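Local coordinates for protein transcriptional activator ToxR (Vibrio vulnificus, PDB 6UTC) that activates transcription from the inner membrane of the bacterium, its periplasmic domain probably acting as a sensor that interacts with ToxS and bile salts, at residues L19-N23 with G24-L28. Residues are numbered along the deposited sequence; the frame is centred on the assembly and turned at random.
Sequences LENVN and GVEVL
This is the tight end of a beta hairpin, a two-residue type I' turn (N23-G24) linking edge strand 16-22 to strand 25-30; V22 and V25 pair across the turn and E20 pairs with V27. V22 N gives a straight bond to V25 O at 2.8 Å (163° at the hydrogen); the return bond from V25 N reaches V22 O from well above its carbonyl plane. N21 adds a side-chain brace: chi1 of -168° sets CG opposite the backbone N, the amide end comes closer to the turn, and OD1 accepts the N-H of G24 (OD1 to N 2.9 Å) in its carbonyl plane, though the bond is bent (133° at the hydrogen). At the other end L19 and E20 both face V27 in a classic beta bulge, their two N-H groups converging weakly on V27 O, while V27 N donates to E20 O at 2.8 Å. On the face carrying V22, V25 and V27, V22 CG2 meets V27 CG2 at 3.7 Å, and these valines pack on helix 40-52. E20 projects from that face to form a salt bridge with R44. G24 takes the positive phi that the turn needs at its second corner. The turn is thus fixed by backbone hydrogen bonds and the side-chain carbonyl of N21, with valines joining the hairpin to the core.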
loop_
_atom_site.group_PDB
_atom_site.type_symbol
_atom_site.label_atom_id
_atom_site.label_comp_id
_atom_site.label_asym_id
_atom_site.label_seq_id
_atom_site.Cartn_x
_atom_site.Cartn_y
_atom_site.Cartn_z
ATOM N N LEU A 19 -10.601 0.246 -0.707
ATOM C CA LEU A 19 -10.423 1.290 -1.707
ATOM C C LEU A 19 -10.373 0.713 -3.110
ATOM O O LEU A 19 -10.981 1.261 -4.037
ATOM C CB LEU A 19 -9.143 2.059 -1.428
ATOM C CG LEU A 19 -9.140 2.857 -0.141
ATOM C CD1 LEU A 19 -7.828 3.604 0.013
ATOM C CD2 LEU A 19 -10.297 3.840 -0.139
ATOM N N GLU A 20 -9.648 -0.382 -3.291
ATOM C CA GLU A 20 -9.489 -0.969 -4.608
ATOM C C GLU A 20 -8.746 -2.278 -4.438
ATOM O O GLU A 20 -7.882 -2.392 -3.569
ATOM C CB GLU A 20 -8.672 -0.033 -5.509
ATOM C CG GLU A 20 -8.571 -0.478 -6.953
ATOM C CD GLU A 20 -8.078 0.633 -7.850
ATOM O OE1 GLU A 20 -8.646 1.742 -7.781
ATOM O OE2 GLU A 20 -7.110 0.388 -8.600
ATOM N N ASN A 21 -9.088 -3.259 -5.259
ATOM C CA ASN A 21 -8.254 -4.435 -5.415
ATOM C C ASN A 21 -7.298 -4.159 -6.570
ATOM O O ASN A 21 -7.737 -3.958 -7.710
ATOM C CB ASN A 21 -9.108 -5.668 -5.708
ATOM C CG ASN A 21 -8.323 -6.941 -5.602
ATOM O OD1 ASN A 21 -7.391 -7.171 -6.371
ATOM N ND2 ASN A 21 -8.683 -7.782 -4.638
ATOM N N VAL A 22 -6.006 -4.100 -6.272
ATOM C CA VAL A 22 -4.984 -3.786 -7.267
ATOM C C VAL A 22 -4.198 -5.068 -7.521
ATOM O O VAL A 22 -3.328 -5.437 -6.726
ATOM C CB VAL A 22 -4.070 -2.648 -6.805
ATOM C CG1 VAL A 22 -3.037 -2.344 -7.876
ATOM C CG2 VAL A 22 -4.878 -1.401 -6.493
ATOM N N ASN A 23 -4.514 -5.765 -8.617
ATOM C CA ASN A 23 -3.779 -6.962 -9.034
ATOM C C ASN A 23 -3.678 -7.997 -7.913
ATOM O O ASN A 23 -2.611 -8.548 -7.632
ATOM C CB ASN A 23 -2.401 -6.602 -9.589
ATOM C CG ASN A 23 -2.488 -5.880 -10.916
ATOM O OD1 ASN A 23 -3.344 -6.193 -11.743
ATOM N ND2 ASN A 23 -1.612 -4.909 -11.123
ATOM N N GLY A 24 -4.808 -8.244 -7.253
ATOM C CA GLY A 24 -4.876 -9.231 -6.195
ATOM C C GLY A 24 -4.533 -8.722 -4.810
ATOM O O GLY A 24 -4.708 -9.466 -3.834
ATOM N N VAL A 25 -4.029 -7.499 -4.690
ATOM C CA VAL A 25 -3.697 -6.900 -3.404
ATOM C C VAL A 25 -4.874 -6.024 -2.997
ATOM O O VAL A 25 -5.270 -5.117 -3.741
ATOM C CB VAL A 25 -2.399 -6.078 -3.482
ATOM C CG1 VAL A 25 -2.073 -5.474 -2.117
ATOM C CG2 VAL A 25 -1.242 -6.939 -3.984
ATOM N N GLU A 26 -5.446 -6.293 -1.826
ATOM C CA GLU A 26 -6.530 -5.460 -1.321
ATOM C C GLU A 26 -5.932 -4.180 -0.771
ATOM O O GLU A 26 -5.164 -4.225 0.191
ATOM C CB GLU A 26 -7.251 -6.171 -0.184
ATOM C CG GLU A 26 -7.958 -7.429 -0.580
ATOM C CD GLU A 26 -8.631 -8.073 0.613
ATOM O OE1 GLU A 26 -9.558 -7.452 1.173
ATOM O OE2 GLU A 26 -8.218 -9.182 1.003
ATOM N N VAL A 27 -6.299 -3.042 -1.349
ATOM C CA VAL A 27 -5.921 -1.750 -0.791
ATOM C C VAL A 27 -7.046 -1.322 0.137
ATOM O O VAL A 27 -8.153 -1.038 -0.315
ATOM C CB VAL A 27 -5.662 -0.707 -1.881
ATOM C CG1 VAL A 27 -5.273 0.619 -1.243
ATOM C CG2 VAL A 27 -4.579 -1.203 -2.832
ATOM N N LEU A 28 -6.749 -1.276 1.426
ATOM C CA LEU A 28 -7.734 -1.070 2.478
ATOM C C LEU A 28 -7.419 0.196 3.248
ATOM O O LEU A 28 -6.268 0.634 3.301
ATOM C CB LEU A 28 -7.690 -2.225 3.476
ATOM C CG LEU A 28 -7.954 -3.617 2.922
ATOM C CD1 LEU A 28 -7.581 -4.661 3.967
ATOM C CD2 LEU A 28 -9.415 -3.748 2.530
#